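Peptide chain release factor RF2 (Thermus thermophilus, PDB 2IHR) recognises the stop codons UGA and UAA on the ribosome and directs release of the finished polypeptide, ending translation. Local coordinates at residues R188-S193 against S313-K318; G125-C130 against P160-D165; L137-R142 against G339-L344; V153-P158 against T261-R266. One frame throughout, in Å; residues are numbered along the deposited sequence.

Contact 1. Residues R188-S193 against S313-K318; sequences RLVRPS and SYVLDK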
# COMPACT_ATOMS: atom_id res chain seq x y z
N ARG A 188 0.19 16.14 7.90
CA ARG A 188 0.27 17.56 8.24
C ARG A 188 1.59 18.25 7.85
O ARG A 188 2.69 17.71 8.06
CB ARG A 188 0.03 17.74 9.73
CG ARG A 188 0.12 19.16 10.16
CD ARG A 188 -0.21 19.31 11.60
NE ARG A 188 0.85 18.81 12.46
CZ ARG A 188 1.45 19.55 13.38
NH1 ARG A 188 1.08 20.81 13.54
NH2 ARG A 188 2.41 19.04 14.14
N LEU A 189 1.44 19.46 7.29
CA LEU A 189 2.53 20.30 6.83
C LEU A 189 2.65 21.60 7.60
O LEU A 189 1.70 22.34 7.76
CB LEU A 189 2.32 20.64 5.35
CG LEU A 189 3.50 21.08 4.43
CD1 LEU A 189 3.31 22.52 4.05
CD2 LEU A 189 4.83 20.84 5.07
N VAL A 190 3.85 21.87 8.07
CA VAL A 190 4.12 23.09 8.80
C VAL A 190 5.31 23.82 8.18
O VAL A 190 6.41 23.24 8.00
CB VAL A 190 4.45 22.79 10.25
CG1 VAL A 190 4.46 24.06 11.04
CG2 VAL A 190 3.47 21.76 10.79
N ARG A 191 5.08 25.09 7.84
CA ARG A 191 6.10 25.96 7.25
C ARG A 191 5.43 27.26 6.91
O ARG A 191 4.20 27.37 6.99
CB ARG A 191 6.65 25.41 5.93
CG ARG A 191 5.62 25.44 4.83
CD ARG A 191 6.16 25.09 3.46
NE ARG A 191 5.08 25.24 2.50
CZ ARG A 191 5.14 24.88 1.23
NH1 ARG A 191 6.26 24.33 0.75
NH2 ARG A 191 4.10 25.10 0.42
N PRO A 192 6.23 28.27 6.58
CA PRO A 192 5.61 29.55 6.21
C PRO A 192 5.14 29.43 4.72
O PRO A 192 5.87 28.91 3.85
CB PRO A 192 6.73 30.57 6.45
CG PRO A 192 8.04 29.72 6.40
CD PRO A 192 7.60 28.45 7.11
N SER A 193 3.93 29.89 4.43
CA SER A 193 3.37 29.78 3.09
C SER A 193 3.96 30.68 2.01
O SER A 193 4.14 31.87 2.22
CB SER A 193 1.85 30.04 3.15
OG SER A 193 1.24 30.08 1.85
N SER A 313 3.92 14.04 10.51
CA SER A 313 4.14 15.49 10.33
C SER A 313 5.43 15.86 9.64
O SER A 313 6.54 15.28 9.91
CB SER A 313 4.05 16.27 11.64
OG SER A 313 2.69 16.43 12.03
N TYR A 314 5.28 16.81 8.72
CA TYR A 314 6.40 17.30 7.93
C TYR A 314 6.63 18.73 8.27
O TYR A 314 6.10 19.62 7.62
CB TYR A 314 6.08 17.18 6.45
CG TYR A 314 5.71 15.79 6.00
CD1 TYR A 314 4.51 15.19 6.42
CD2 TYR A 314 6.53 15.09 5.09
CE1 TYR A 314 4.11 13.94 5.96
CE2 TYR A 314 6.14 13.83 4.61
CZ TYR A 314 4.94 13.28 5.04
OH TYR A 314 4.50 12.12 4.49
N VAL A 315 7.44 19.00 9.27
CA VAL A 315 7.60 20.40 9.62
C VAL A 315 8.96 20.87 9.19
O VAL A 315 9.97 20.63 9.84
CB VAL A 315 7.22 20.65 11.15
CG1 VAL A 315 7.40 19.42 11.92
CG2 VAL A 315 8.01 21.82 11.73
N LEU A 316 8.90 21.57 8.07
CA LEU A 316 10.02 22.08 7.32
C LEU A 316 10.92 23.19 7.81
O LEU A 316 12.10 23.18 7.51
CB LEU A 316 9.52 22.37 5.91
CG LEU A 316 8.57 21.27 5.32
CD1 LEU A 316 8.41 21.56 3.87
CD2 LEU A 316 9.07 19.80 5.48
N ASP A 317 10.39 24.16 8.53
CA ASP A 317 11.25 25.23 9.04
C ASP A 317 12.08 24.75 10.22
O ASP A 317 12.93 25.48 10.71
CB ASP A 317 10.42 26.41 9.52
CG ASP A 317 9.16 25.97 10.21
OD1 ASP A 317 9.24 25.09 11.11
OD2 ASP A 317 8.09 26.49 9.86
N LYS A 318 11.83 23.54 10.69
CA LYS A 318 12.58 22.98 11.81
C LYS A 318 13.22 21.68 11.35
O LYS A 318 13.74 20.92 12.14
CB LYS A 318 11.64 22.78 13.02
CG LYS A 318 11.24 24.11 13.65
CD LYS A 318 9.88 24.07 14.35
CE LYS A 318 9.90 24.81 15.70
NZ LYS A 318 10.39 23.92 16.83
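Arg188 O takes the N-H of Tyr314 at 2.8 Å in a parallel ladder that pairs Arg188 with Ser313, Leu189 with Tyr314 and Val190 with Val315, the short strand axes 11° apart. Two more backbone bonds follow, from Val190 N to Tyr314 O and from Leu316 N to Val190 O. Tyr314 thus uses both its N-H and its carbonyl, on residues two apart, as a parallel strand must.

The polar side-chain bond lies on the face shared by Arg188, Val190, Ser313 and Val315. Arg188 leaves the strand extended and bends at chi3 (73°), which turns the guanidinium back so that NE meets Ser313 OG at 3.0 Å. That bond makes 150° at the hydrogen, with OG a little out of the guanidinium plane, and NH2 adds a weak second one. Val190 CG2 lies above one guanidinium face, offset toward its rim. A leucine in place of Arg188 would probably leave Ser313 OG with His324 but no donor from strand 185-190.

Apolar contacts occur on both faces. Val190 and Val315 lie alongside, their CB atoms 3.6 Å apart, as suits beta-branched residues in adjacent strands; on the opposite face, with Tyr314, Leu189 CD2 meets Leu316 CG at 3.8 Å.

Arg191 and Asp317 find their charge partners outside, Glu128 and Asp131 for the arginine, Arg201 for the aspartate. The backbone bonds therefore set the register, while the Arg188-Ser313 bond and the valine pair add side-chain hold on one face, just before the corner at Arg191 and the Ser-Pro-Phe sequence from Ser193 with which RF2 proteins read stop codons.

Contact 2. Residues G125-C130 against P160-D165; sequences GGTEAC and PEAGID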
# COMPACT_ATOMS: atom_id res chain seq x y z
N GLY A 125 -6.40 24.63 5.14
CA GLY A 125 -5.17 25.37 4.86
C GLY A 125 -5.27 26.27 3.63
O GLY A 125 -4.39 27.13 3.41
N GLY A 126 -6.32 26.07 2.83
CA GLY A 126 -6.55 26.91 1.66
C GLY A 126 -5.60 26.67 0.51
O GLY A 126 -5.40 25.53 0.13
N THR A 127 -4.99 27.70 -0.06
CA THR A 127 -4.11 27.44 -1.18
C THR A 127 -2.93 26.58 -0.72
O THR A 127 -2.44 25.74 -1.49
CB THR A 127 -3.55 28.72 -1.78
OG1 THR A 127 -4.60 29.69 -1.83
CG2 THR A 127 -3.02 28.45 -3.20
N GLU A 128 -2.49 26.82 0.52
CA GLU A 128 -1.38 26.06 1.09
C GLU A 128 -1.69 24.57 1.02
O GLU A 128 -0.82 23.76 0.68
CB GLU A 128 -1.14 26.45 2.55
CG GLU A 128 0.13 27.24 2.83
CD GLU A 128 1.45 26.44 2.66
OE1 GLU A 128 2.01 26.45 1.53
OE2 GLU A 128 1.93 25.83 3.65
N ALA A 129 -2.94 24.19 1.32
CA ALA A 129 -3.28 22.78 1.25
C ALA A 129 -3.27 22.14 -0.16
O ALA A 129 -3.08 20.92 -0.31
CB ALA A 129 -4.64 22.54 1.94
N CYS A 130 -3.48 22.93 -1.19
CA CYS A 130 -3.50 22.38 -2.54
C CYS A 130 -2.06 22.11 -2.98
O CYS A 130 -1.78 21.11 -3.65
CB CYS A 130 -4.19 23.34 -3.54
SG CYS A 130 -5.92 23.80 -3.16
N PRO A 160 -8.06 25.90 -7.43
CA PRO A 160 -8.43 27.24 -7.88
C PRO A 160 -7.23 28.12 -8.18
O PRO A 160 -6.99 28.46 -9.34
CB PRO A 160 -9.32 27.78 -6.74
CG PRO A 160 -9.20 26.76 -5.62
CD PRO A 160 -8.88 25.47 -6.28
N GLU A 161 -6.48 28.45 -7.14
CA GLU A 161 -5.29 29.30 -7.28
C GLU A 161 -3.96 28.52 -7.52
O GLU A 161 -3.09 28.98 -8.27
CB GLU A 161 -5.15 30.19 -6.06
CG GLU A 161 -6.24 31.24 -5.93
CD GLU A 161 -6.16 31.99 -4.62
OE1 GLU A 161 -5.06 32.50 -4.28
OE2 GLU A 161 -7.20 32.07 -3.92
N ALA A 162 -3.81 27.36 -6.89
CA ALA A 162 -2.59 26.58 -7.05
C ALA A 162 -2.74 25.14 -6.64
O ALA A 162 -3.75 24.73 -6.05
CB ALA A 162 -1.43 27.21 -6.24
N GLY A 163 -1.71 24.37 -6.97
CA GLY A 163 -1.68 22.98 -6.60
C GLY A 163 -2.89 22.24 -7.09
O GLY A 163 -3.60 22.71 -7.97
N ILE A 164 -3.15 21.10 -6.48
CA ILE A 164 -4.26 20.30 -6.90
C ILE A 164 -5.42 20.24 -5.92
O ILE A 164 -5.23 20.44 -4.72
CB ILE A 164 -3.77 18.88 -7.20
CG1 ILE A 164 -3.17 18.24 -5.93
CG2 ILE A 164 -2.82 18.95 -8.39
CD1 ILE A 164 -2.91 16.77 -6.02
N ASP A 165 -6.61 19.97 -6.45
CA ASP A 165 -7.81 19.88 -5.63
C ASP A 165 -8.20 18.44 -5.44
O ASP A 165 -9.04 18.10 -4.59
CB ASP A 165 -8.96 20.63 -6.25
CG ASP A 165 -9.22 21.96 -5.57
OD1 ASP A 165 -9.34 22.00 -4.32
OD2 ASP A 165 -9.31 22.96 -6.31
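Cys130 O receives Ile164 N at 3.1 Å, the hydrogen bond that joins the first turn of helix 127-145 to the hairpin loop leading into strand 164-172, and so ties a helix to the mixed sheet it packs on. The donor stands above the carbonyl plane, and Gly163 CA adds a C-H contact to the same oxygen, Cys130 O, at 3.5 Å. Glycine suits this place: its phi is positive (55°), and a side chain would run into Cys130 O.

Cys130 itself is buried against the loop backbone. Its CB presses on Ala162 O at 2.9 Å, and with SG anti to the carbonyl carbon (chi1 -59°) the sulfur lies alongside, near both Ala162 O and Ile164 O. A small residue suits so close an approach.

One turn earlier, Thr127 sends its methyl to the loop. Thr127 CG2 touches Ala162 CB at 3.6 Å and Glu161 CB at 4.0 Å, while OG1 faces the Glu161 carboxylate too distantly for a hydrogen bond, the two side chains crossing at about a right angle. With a glycine instead of Thr127, Ala162 CB loses its methyl partner, which would probably open a gap between helix and loop. Phe195, from the Ser-Pro-Phe sequence, touches both Thr127 and Ala162; the helix start is therefore built into the neighbourhood of that motif, consistent with the part this helix tip plays in codon reading by bacterial release factors. Ile164 CG1, set between its backbone N and carbonyl carbon, lies 3.9 Å from Cys130 O.

Contact 3. Residues L137-R142 against G339-L344; sequences LRMYTR and GDLMDL
Met139 and Leu341 are brought together by their torsions. The methionine runs out straight, CG anti to the backbone N (chi1 180°) and the next bond extended too, before chi3 (80°) bends the methyl aside; Met139 SD then meets Leu341 CD2 at 4.1 Å, while CE folds over one face of the Tyr140 ring, 3.4 Å above its plane and offset toward the rim. Leu341 holds CG anti to its carbonyl carbon, and its forked end serves two partners: CD2 takes the sulfur, and CD1 lies 3.9 Å from Tyr140 CE1, the two side chains crossing at about a right angle.

A branched leucine suits a spot where two neighbours of one helix must be touched at once, and a flexible methionine can put its sulfur on the leucine and its methyl over the ring. Val336 and Phe143 close over Leu341 as well, and Tyr314 touches Met139. The Tyr140 hydroxyl leaves this apolar patch to bond Glu183.

Beside it, helix 127-145 meets bare backbone. Gly339 CA sits 4.0 Å from Arg142 CB and 3.8 Å from Met139 O, an approach possible because there is no side chain: a CB would lie 3.1 Å from Arg142 C. The Arg142 side chain itself turns to salt bridges with Asp338 and Glu145.

Gly339, with phi at 120°, is the C-prime residue of a Schellman motif closing helix 333-336, where Asp340 N bonds Asn335 O and Gly339 N bonds Val336 O; this Schellman cap lets bare backbone approach helix 127-145, and Leu341, just after it, packs on Met139 and Tyr140.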
# COMPACT_ATOMS: atom_id res chain seq x y z
N LEU A 137 1.72 14.09 -3.83
CA LEU A 137 1.58 13.42 -5.14
C LEU A 137 2.95 13.19 -5.77
O LEU A 137 3.23 12.13 -6.31
CB LEU A 137 0.76 14.27 -6.13
CG LEU A 137 -0.08 13.62 -7.29
CD1 LEU A 137 -0.01 14.51 -8.52
CD2 LEU A 137 0.37 12.24 -7.63
N ARG A 138 3.79 14.21 -5.72
CA ARG A 138 5.14 14.15 -6.24
C ARG A 138 5.92 13.14 -5.37
O ARG A 138 6.75 12.32 -5.87
CB ARG A 138 5.72 15.55 -6.13
CG ARG A 138 6.67 15.97 -7.23
CD ARG A 138 6.06 17.11 -8.02
NE ARG A 138 5.84 18.27 -7.17
CZ ARG A 138 5.33 19.43 -7.58
NH1 ARG A 138 4.97 19.61 -8.85
NH2 ARG A 138 5.18 20.41 -6.70
N MET A 139 5.66 13.16 -4.06
CA MET A 139 6.36 12.26 -3.19
C MET A 139 6.06 10.84 -3.57
O MET A 139 6.97 10.04 -3.78
CB MET A 139 5.98 12.50 -1.76
CG MET A 139 6.65 11.60 -0.73
SD MET A 139 6.16 12.04 0.96
CE MET A 139 4.72 11.31 1.01
N TYR A 140 4.78 10.50 -3.66
CA TYR A 140 4.42 9.12 -4.01
C TYR A 140 4.78 8.78 -5.46
O TYR A 140 5.05 7.63 -5.79
CB TYR A 140 2.91 8.93 -3.76
CG TYR A 140 2.56 8.99 -2.30
CD1 TYR A 140 3.15 8.13 -1.41
CD2 TYR A 140 1.69 9.95 -1.80
CE1 TYR A 140 2.92 8.22 -0.06
CE2 TYR A 140 1.43 10.05 -0.43
CZ TYR A 140 2.06 9.19 0.43
OH TYR A 140 1.91 9.31 1.81
N THR A 141 4.81 9.77 -6.33
CA THR A 141 5.14 9.48 -7.71
C THR A 141 6.63 9.19 -7.74
O THR A 141 7.05 8.24 -8.37
CB THR A 141 4.80 10.67 -8.62
OG1 THR A 141 3.37 10.74 -8.76
CG2 THR A 141 5.35 10.47 -9.98
N ARG A 142 7.43 9.99 -7.04
CA ARG A 142 8.87 9.73 -6.99
C ARG A 142 9.09 8.39 -6.29
O ARG A 142 10.03 7.66 -6.62
CB ARG A 142 9.65 10.83 -6.22
CG ARG A 142 9.84 12.16 -6.92
CD ARG A 142 10.91 12.06 -8.05
NE ARG A 142 12.25 11.86 -7.52
CZ ARG A 142 12.90 10.70 -7.53
NH1 ARG A 142 12.32 9.64 -8.09
NH2 ARG A 142 14.07 10.57 -6.87
N GLY A 339 10.76 10.77 -2.37
CA GLY A 339 10.53 9.38 -2.60
C GLY A 339 11.11 8.41 -1.60
O GLY A 339 10.59 7.29 -1.39
N ASP A 340 12.20 8.80 -0.95
CA ASP A 340 12.80 7.85 -0.02
C ASP A 340 11.89 7.56 1.20
O ASP A 340 12.05 8.17 2.28
CB ASP A 340 14.17 8.41 0.36
CG ASP A 340 14.85 7.66 1.50
OD1 ASP A 340 14.65 6.40 1.62
OD2 ASP A 340 15.59 8.36 2.26
N LEU A 341 10.98 6.60 1.05
CA LEU A 341 10.02 6.23 2.09
C LEU A 341 10.14 4.90 2.82
O LEU A 341 9.49 4.67 3.87
CB LEU A 341 8.62 6.23 1.49
CG LEU A 341 8.13 7.48 0.82
CD1 LEU A 341 6.71 7.23 0.22
CD2 LEU A 341 8.21 8.59 1.81
N MET A 342 10.96 4.00 2.30
CA MET A 342 11.02 2.69 2.89
C MET A 342 11.08 2.53 4.38
O MET A 342 10.39 1.68 4.94
CB MET A 342 12.16 1.90 2.24
CG MET A 342 11.87 1.52 0.80
SD MET A 342 10.24 0.73 0.53
CE MET A 342 10.15 -0.45 1.85
N ASP A 343 11.88 3.32 5.05
CA ASP A 343 12.01 3.14 6.49
C ASP A 343 10.77 3.56 7.25
O ASP A 343 10.51 3.07 8.36
CB ASP A 343 13.28 3.85 7.01
CG ASP A 343 13.20 5.38 6.97
OD1 ASP A 343 12.49 5.99 6.13
OD2 ASP A 343 13.91 6.00 7.81
N LEU A 344 10.00 4.47 6.65
CA LEU A 344 8.77 4.94 7.25
C LEU A 344 7.70 3.89 7.03
O LEU A 344 6.81 3.69 7.86
CB LEU A 344 8.36 6.29 6.62
CG LEU A 344 9.05 7.54 7.24
CD1 LEU A 344 8.87 8.71 6.31
CD2 LEU A 344 8.46 7.81 8.67

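Contact 4. Residues V153-P158 against T261-R266; sequences VVDLTP and TCQTTR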
# COMPACT_ATOMS: atom_id res chain seq x y z
N VAL A 153 -1.88 8.15 -13.92
CA VAL A 153 -2.68 9.18 -13.30
C VAL A 153 -4.13 9.01 -13.72
O VAL A 153 -4.52 9.43 -14.80
CB VAL A 153 -2.26 10.57 -13.73
CG1 VAL A 153 -3.23 11.64 -13.08
CG2 VAL A 153 -0.80 10.79 -13.39
N VAL A 154 -4.92 8.38 -12.87
CA VAL A 154 -6.31 8.18 -13.21
C VAL A 154 -6.99 9.51 -13.41
O VAL A 154 -7.72 9.70 -14.37
CB VAL A 154 -7.04 7.41 -12.12
CG1 VAL A 154 -8.52 7.46 -12.37
CG2 VAL A 154 -6.53 5.96 -12.07
N ASP A 155 -6.74 10.45 -12.53
CA ASP A 155 -7.41 11.74 -12.67
C ASP A 155 -6.63 12.76 -11.88
O ASP A 155 -5.96 12.42 -10.92
CB ASP A 155 -8.86 11.62 -12.16
CG ASP A 155 -9.74 12.81 -12.55
OD1 ASP A 155 -9.53 13.39 -13.63
OD2 ASP A 155 -10.67 13.16 -11.79
N LEU A 156 -6.73 14.03 -12.25
CA LEU A 156 -5.99 15.05 -11.55
C LEU A 156 -6.71 16.40 -11.66
O LEU A 156 -6.62 17.05 -12.69
CB LEU A 156 -4.61 15.13 -12.20
CG LEU A 156 -3.45 16.00 -11.74
CD1 LEU A 156 -2.91 15.53 -10.41
CD2 LEU A 156 -2.36 15.88 -12.78
N THR A 157 -7.42 16.81 -10.61
CA THR A 157 -8.11 18.11 -10.63
C THR A 157 -7.26 19.24 -10.05
O THR A 157 -6.98 19.24 -8.85
CB THR A 157 -9.36 18.14 -9.76
OG1 THR A 157 -10.22 17.04 -10.06
CG2 THR A 157 -10.08 19.44 -9.98
N PRO A 158 -6.86 20.22 -10.87
CA PRO A 158 -6.04 21.33 -10.37
C PRO A 158 -6.84 22.22 -9.44
O PRO A 158 -8.06 22.26 -9.52
CB PRO A 158 -5.62 22.05 -11.63
CG PRO A 158 -6.84 21.86 -12.52
CD PRO A 158 -7.11 20.38 -12.31
N THR A 261 -13.85 9.42 -12.26
CA THR A 261 -13.54 10.14 -13.48
C THR A 261 -12.17 9.66 -13.98
O THR A 261 -11.33 9.26 -13.19
CB THR A 261 -13.56 11.60 -13.20
OG1 THR A 261 -14.78 11.89 -12.49
CG2 THR A 261 -13.50 12.39 -14.49
N CYS A 262 -11.93 9.70 -15.29
CA CYS A 262 -10.68 9.17 -15.80
C CYS A 262 -10.24 9.67 -17.14
O CYS A 262 -10.77 9.25 -18.16
CB CYS A 262 -10.76 7.66 -15.88
SG CYS A 262 -9.31 6.85 -16.66
N GLN A 263 -9.24 10.54 -17.14
CA GLN A 263 -8.66 11.12 -18.34
C GLN A 263 -7.29 10.51 -18.62
O GLN A 263 -6.44 11.23 -19.17
CB GLN A 263 -8.46 12.64 -18.17
CG GLN A 263 -9.22 13.26 -17.00
CD GLN A 263 -8.43 14.34 -16.25
OE1 GLN A 263 -9.01 15.26 -15.65
NE2 GLN A 263 -7.10 14.21 -16.25
N THR A 264 -7.01 9.26 -18.26
CA THR A 264 -5.65 8.77 -18.52
C THR A 264 -5.13 8.90 -19.98
O THR A 264 -4.07 9.52 -20.22
CB THR A 264 -5.46 7.30 -18.11
OG1 THR A 264 -5.80 7.16 -16.74
CG2 THR A 264 -4.00 6.83 -18.35
N THR A 265 -5.85 8.31 -20.93
CA THR A 265 -5.40 8.36 -22.31
C THR A 265 -6.33 9.09 -23.22
O THR A 265 -7.25 9.80 -22.79
CB THR A 265 -5.20 6.96 -22.93
OG1 THR A 265 -5.40 5.96 -21.93
CG2 THR A 265 -3.79 6.85 -23.54
N ARG A 266 -6.06 8.87 -24.51
CA ARG A 266 -6.79 9.44 -25.61
C ARG A 266 -8.02 8.58 -25.88
O ARG A 266 -9.14 9.09 -25.95
CB ARG A 266 -5.88 9.47 -26.85
CG ARG A 266 -6.45 10.25 -28.00
CD ARG A 266 -5.73 9.93 -29.30
NE ARG A 266 -6.36 10.61 -30.42
CZ ARG A 266 -6.03 10.44 -31.70
NH1 ARG A 266 -5.06 9.59 -32.02
NH2 ARG A 266 -6.66 11.11 -32.65
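Thr264 and Val153 are joined through a side chain. With OG1 beside its own backbone N (chi1 -56°), the Thr264 hydroxyl donates to Val153 O at 3.2 Å, coming from above the carbonyl plane. One residue back, Gln263 N gives a backbone bond to Val154 O at 3.3 Å, and Cys262 CA adds a C-H contact to that oxygen.

Val154 and Asp155 form a classic beta bulge opposite Gln168, which disturbs the regular alternation of this edge strand. Val154 CG1, anti to the backbone N, reaches 3.4 Å from Thr261 O and also touches Cys262 CB; the branched side chain is covered further by Leu274 and Ile278 of helix 268-294.

Asp155 also extends, and its OD2 lies 3.6 Å from Thr261 CB. Asp155 OD1 is placed 2.8 Å from Gln263 OE1, with carboxylate and amide planes 89° apart. Two acceptors so close make the modelled orientation of that amide doubtful. Gln263 has chi1 near -16°, a nearly eclipsed first torsion that adds to the doubt.

Two rather long hydrogen bonds, a few methyl contacts and one uncertain polar pair join the large sheet to the three-stranded sheet, which belongs to the domain carrying Gln240 of the GGQ motif. Such sparse chemistry is consistent with an interface that can part when that domain swings out on the ribosome, as release factors are known to do.

Overall arrangement
Helix 127-145 serves contacts 2 and 3, whose centres lie about 21 Å apart, one at its start and one farther along. Contacts 1, 2 and 4 all reach the eight-stranded mixed sheet: contact 1 joins two interior strands, and contact 4 uses the edge strand 150-158. The centres of contacts 1 and 4 are about 29 Å apart. Contact 2 touches both, through the Glu128–Arg191 salt bridge and through strand 164-172, the neighbour of 150-158. Along the chain, contact 2 closes before contact 1 opens and crosses contacts 3 and 4; contacts 1 and 4 interleave, and contact 3 encloses both. Thus the codon-reading side, the C-terminal helix and the GGQ-bearing domain are gathered around one helix-and-sheet core.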